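Local coordinates for protein ESSC (Geobacillus thermodenitrificans, PDB 5FWH) that forms the N-terminal forkhead-associated region of EssC, an FtsK/SpoIIIE-type ATPase component of the bacterial type VII secretion apparatus, at residues Val6-Thr10 with Tyr11-Phe15; Ser154-Asn157 with Gly158-Leu161. All coordinates share one frame; numbering follows the deposited sequence.

Contact 1 of 2, residues Val6-Thr10 with Tyr11-Phe15; sequences VLYET and YCQLF
Tyr11 pairs with Tyr8 at the closed end of a beta hairpin, in which strand 3-8 turns back into strand 11-16 through a type II' turn from Tyr8 to Tyr11; the strand axes run 166° apart, close to antiparallel. Tyr11 N donates to Tyr8 O at 2.8 Å, and Tyr8 N returns a longer bond of 3.2 Å to Tyr11 O. A water lies within hydrogen-bonding distance of both Glu9 O and Tyr11 O, though its protons may be shared with other acceptors. Tyr11 CB lies over one face of the Tyr8 ring, 4.1 Å from the ring centroid, a CH-pi contact. The two rings meet obliquely, while Thr10 OG1 stands above a face of the Tyr11 ring, toward its rim. Cys12 faces Leu7 as a non-hydrogen-bonded pair on the other side of the hairpin. Cys12 SG, swung anti to the backbone N, comes to 3.9 Å from Leu7 CG, and Phe143 touches both residues. Gln13 forms a hydrogen-bonded pair with Val6: Val6 N reaches Gln13 O at 2.7 Å and Gln13 N donates to Val6 O. Val6, Tyr8, Tyr11 and Gln13 share one face, where Val34 and Val36 add contacts to Gln13 and Tyr8 respectively. The Tyr8 ring is carried along this face by a chi1 of 58°, CG lying between the backbone N and the carbonyl carbon, which directs its hydroxyl toward the Gln13 amide. Gln13 NE2 also donates to Thr35 O, so the amide links the hairpin to strand 34-35. Across the hairpin, Gln13 NE2 bonds to Tyr8 OH at 2.8 Å, the oxygen lying 4° out of the amide plane.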
loop_
_atom_site.group_PDB
_atom_site.type_symbol
_atom_site.label_atom_id
_atom_site.label_comp_id
_atom_site.label_asym_id
_atom_site.label_seq_id
_atom_site.Cartn_x
_atom_site.Cartn_y
_atom_site.Cartn_z
ATOM N N VAL A 6 -1.958 7.514 1.881
ATOM C CA VAL A 6 -1.774 8.546 2.888
ATOM C C VAL A 6 -1.330 7.877 4.244
ATOM O O VAL A 6 -2.054 7.155 4.885
ATOM C CB VAL A 6 -3.061 9.327 3.026
ATOM C CG1 VAL A 6 -2.941 10.427 4.101
ATOM C CG2 VAL A 6 -3.439 9.878 1.653
ATOM N N LEU A 7 -0.091 8.131 4.578
ATOM C CA LEU A 7 0.565 7.606 5.716
ATOM C C LEU A 7 0.789 8.725 6.734
ATOM O O LEU A 7 1.272 9.773 6.395
ATOM C CB LEU A 7 1.925 7.009 5.341
ATOM C CG LEU A 7 1.813 5.835 4.336
ATOM C CD1 LEU A 7 1.986 6.338 2.889
ATOM C CD2 LEU A 7 2.882 4.778 4.639
ATOM N N TYR A 8 0.442 8.402 7.974
ATOM C CA TYR A 8 0.595 9.309 9.123
ATOM C C TYR A 8 0.448 8.472 10.408
ATOM O O TYR A 8 -0.226 7.398 10.385
ATOM C CB TYR A 8 -0.478 10.388 9.062
ATOM C CG TYR A 8 -1.870 9.820 9.053
ATOM C CD1 TYR A 8 -2.418 9.300 7.887
ATOM C CD2 TYR A 8 -2.652 9.809 10.198
ATOM C CE1 TYR A 8 -3.669 8.803 7.858
ATOM C CE2 TYR A 8 -3.915 9.270 10.184
ATOM C CZ TYR A 8 -4.417 8.784 8.998
ATOM O OH TYR A 8 -5.666 8.247 8.950
ATOM N N GLU A 9 1.073 8.934 11.515
ATOM C CA GLU A 9 1.132 8.178 12.763
ATOM C C GLU A 9 1.400 6.695 12.444
ATOM O O GLU A 9 2.411 6.411 11.824
ATOM C CB GLU A 9 -0.116 8.398 13.624
ATOM C CG GLU A 9 -0.368 9.887 13.903
ATOM C CD GLU A 9 -1.177 10.216 15.171
ATOM O OE1 GLU A 9 -1.175 9.408 16.156
ATOM O OE2 GLU A 9 -1.812 11.306 15.196
ATOM N N THR A 10 0.490 5.795 12.827
ATOM C CA THR A 10 0.614 4.349 12.610
ATOM C C THR A 10 -0.469 3.818 11.616
ATOM O O THR A 10 -0.921 2.674 11.703
ATOM C CB THR A 10 0.440 3.661 13.973
ATOM O OG1 THR A 10 -0.814 4.087 14.556
ATOM C CG2 THR A 10 1.634 4.008 14.899
ATOM N N TYR A 11 -0.945 4.697 10.737
ATOM C CA TYR A 11 -2.036 4.400 9.821
ATOM C C TYR A 11 -1.558 4.592 8.404
ATOM O O TYR A 11 -0.609 5.354 8.174
ATOM C CB TYR A 11 -3.219 5.332 10.063
ATOM C CG TYR A 11 -3.662 5.187 11.500
ATOM C CD1 TYR A 11 -4.239 3.997 11.935
ATOM C CD2 TYR A 11 -3.396 6.201 12.443
ATOM C CE1 TYR A 11 -4.585 3.818 13.286
ATOM C CE2 TYR A 11 -3.747 6.042 13.759
ATOM C CZ TYR A 11 -4.338 4.854 14.171
ATOM O OH TYR A 11 -4.678 4.713 15.465
ATOM N N CYS A 12 -2.234 3.886 7.487
ATOM C CA CYS A 12 -2.082 4.120 6.076
ATOM C C CYS A 12 -3.503 4.041 5.518
ATOM O O CYS A 12 -4.177 3.019 5.737
ATOM C CB CYS A 12 -1.219 3.014 5.474
ATOM S SG CYS A 12 -0.949 3.125 3.679
ATOM N N GLN A 13 -3.975 5.118 4.905
ATOM C CA GLN A 13 -5.251 5.104 4.143
ATOM C C GLN A 13 -4.900 5.050 2.677
ATOM O O GLN A 13 -3.926 5.691 2.254
ATOM C CB GLN A 13 -5.999 6.387 4.303
ATOM C CG GLN A 13 -6.553 6.582 5.680
ATOM C CD GLN A 13 -7.545 7.726 5.763
ATOM O OE1 GLN A 13 -8.452 7.883 4.924
ATOM N NE2 GLN A 13 -7.421 8.497 6.829
ATOM N N LEU A 14 -5.714 4.325 1.920
ATOM C CA LEU A 14 -5.596 4.159 0.471
ATOM C C LEU A 14 -6.813 4.842 -0.118
ATOM O O LEU A 14 -7.904 4.698 0.404
ATOM C CB LEU A 14 -5.525 2.657 0.161
ATOM C CG LEU A 14 -4.995 2.204 -1.176
ATOM C CD1 LEU A 14 -3.507 2.439 -1.224
ATOM C CD2 LEU A 14 -5.284 0.748 -1.463
ATOM N N PHE A 15 -6.625 5.680 -1.117
ATOM C CA PHE A 15 -7.715 6.407 -1.753
ATOM C C PHE A 15 -7.585 6.346 -3.261
ATOM O O PHE A 15 -6.520 6.662 -3.814
ATOM C CB PHE A 15 -7.628 7.856 -1.326
ATOM C CG PHE A 15 -8.597 8.735 -2.015
ATOM C CD1 PHE A 15 -9.872 8.882 -1.504
ATOM C CD2 PHE A 15 -8.266 9.389 -3.197
ATOM C CE1 PHE A 15 -10.797 9.678 -2.145
ATOM C CE2 PHE A 15 -9.177 10.208 -3.831
ATOM C CZ PHE A 15 -10.441 10.350 -3.311
HETATM O O HOH W 1 2.131 5.578 8.991
#

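Contact 2 of 2, residues Ser154-Asn157 with Gly158-Leu161; sequences SLRN and GDVL
Arg156 N donates to Asp159 OD2 at 2.7 Å, with an N-H...O angle of 172°, so the aspartate side chain closes back onto the start of the turn that carries it. The oxygen is met from above the carboxylate plane. The main chain closes the same turn: Asp159 N donates to Arg156 O at 3.1 Å, bridging the ends of a type II beta turn from Arg156 to Asp159. Gly158 has a phi of 71°, as expected at the third position of such a turn, where a side chain would clash with Asn157 O. The carboxylate reaches back because Asp159 CG lies anti to its own carbonyl carbon (chi1 -78°), which also brings Asp159 OD2 to 3.4 Å from Leu155 CA. The aliphatic part of Arg156 lies near the same oxygen, its CG 3.8 Å from Asp159 OD2, but the guanidinium stays short of contact, Arg156 NE lying 4.7 Å from Asp159 OD1. Beneath the polar turn, Leu155 CD1 approaches Leu161 CD1 at 4.3 Å, and Val134 and Leu144 touch both leucines, placing this apolar side of the loop against strands 131-136 and 143-144. Were Asp159 replaced by an alanine, Arg156 N would probably lose its carboxylate acceptor and the start of the turn would be freer to shift, even with the main-chain bond retained. The chemistry therefore implies a turn fixed by one side-chain and one main-chain bond, with opposite charges that may attract each other weakly across a gap too long for a salt bridge.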
loop_
_atom_site.group_PDB
_atom_site.type_symbol
_atom_site.label_atom_id
_atom_site.label_comp_id
_atom_site.label_asym_id
_atom_site.label_seq_id
_atom_site.Cartn_x
_atom_site.Cartn_y
_atom_site.Cartn_z
ATOM N N SER A 154 -2.458 -13.415 13.171
ATOM C CA SER A 154 -3.076 -14.451 12.406
ATOM C C SER A 154 -4.177 -13.812 11.569
ATOM O O SER A 154 -4.953 -13.026 12.073
ATOM C CB SER A 154 -3.610 -15.577 13.307
ATOM O OG SER A 154 -3.593 -16.762 12.524
ATOM N N LEU A 155 -4.162 -14.119 10.278
ATOM C CA LEU A 155 -4.954 -13.471 9.266
ATOM C C LEU A 155 -6.260 -14.194 9.021
ATOM O O LEU A 155 -6.291 -15.399 9.101
ATOM C CB LEU A 155 -4.182 -13.498 7.920
ATOM C CG LEU A 155 -2.771 -12.868 7.796
ATOM C CD1 LEU A 155 -2.246 -12.984 6.373
ATOM C CD2 LEU A 155 -2.883 -11.412 8.176
ATOM N N ARG A 156 -7.293 -13.459 8.609
ATOM C CA ARG A 156 -8.585 -14.020 8.146
ATOM C C ARG A 156 -8.739 -13.635 6.694
ATOM O O ARG A 156 -8.098 -12.696 6.281
ATOM C CB ARG A 156 -9.744 -13.430 8.951
ATOM C CG ARG A 156 -9.437 -13.106 10.411
ATOM C CD ARG A 156 -10.676 -12.702 11.237
ATOM N NE ARG A 156 -11.580 -11.712 10.593
ATOM C CZ ARG A 156 -11.967 -10.501 11.072
ATOM N NH1 ARG A 156 -11.566 -10.001 12.250
ATOM N NH2 ARG A 156 -12.800 -9.761 10.342
ATOM N N ASN A 157 -9.598 -14.302 5.914
ATOM C CA ASN A 157 -9.773 -13.973 4.446
ATOM C C ASN A 157 -10.264 -12.540 4.255
ATOM O O ASN A 157 -11.143 -12.069 4.977
ATOM C CB ASN A 157 -10.784 -14.912 3.715
ATOM C CG ASN A 157 -10.175 -16.248 3.243
ATOM O OD1 ASN A 157 -9.317 -16.301 2.327
ATOM N ND2 ASN A 157 -10.669 -17.355 3.827
ATOM N N GLY A 158 -9.658 -11.830 3.296
ATOM C CA GLY A 158 -9.963 -10.410 3.104
ATOM C C GLY A 158 -9.440 -9.454 4.189
ATOM O O GLY A 158 -9.793 -8.261 4.182
ATOM N N ASP A 159 -8.606 -9.917 5.115
ATOM C CA ASP A 159 -7.606 -9.006 5.640
ATOM C C ASP A 159 -6.822 -8.519 4.406
ATOM O O ASP A 159 -6.681 -9.266 3.399
ATOM C CB ASP A 159 -6.690 -9.694 6.644
ATOM C CG ASP A 159 -7.349 -9.868 8.056
ATOM O OD1 ASP A 159 -8.283 -9.126 8.380
ATOM O OD2 ASP A 159 -6.924 -10.747 8.859
ATOM N N VAL A 160 -6.373 -7.265 4.466
ATOM C CA VAL A 160 -5.541 -6.617 3.418
ATOM C C VAL A 160 -4.226 -6.201 4.043
ATOM O O VAL A 160 -4.196 -5.484 5.053
ATOM C CB VAL A 160 -6.242 -5.404 2.837
ATOM C CG1 VAL A 160 -5.371 -4.740 1.773
ATOM C CG2 VAL A 160 -7.595 -5.866 2.212
ATOM N N LEU A 161 -3.137 -6.656 3.472
ATOM C CA LEU A 161 -1.828 -6.163 3.853
ATOM C C LEU A 161 -1.393 -5.114 2.861
ATOM O O LEU A 161 -1.426 -5.416 1.662
ATOM C CB LEU A 161 -0.855 -7.322 3.898
ATOM C CG LEU A 161 -1.052 -8.216 5.099
ATOM C CD1 LEU A 161 -0.228 -9.488 4.878
ATOM C CD2 LEU A 161 -0.679 -7.555 6.425
#

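Both contacts are local reversals of the chain, partly buried, and they do not touch: their centres lie about 18 Å apart and their nearest atoms about 6 Å. Contact 1 lies nearer the centre of the chain, about 9 Å against 14 Å, and joins two neighbouring strands of one four-stranded sheet. Contact 2 instead occupies the loop between strands 153-154 and 161-163, which belong to different sheets. Paired main-chain bonds dominate the first, with aromatic and amide groups on one face; a carboxylate-to-backbone bond distinguishes the second. Strand 143-144 is common ground, since Phe143 meets the hairpin and Leu144 the loop.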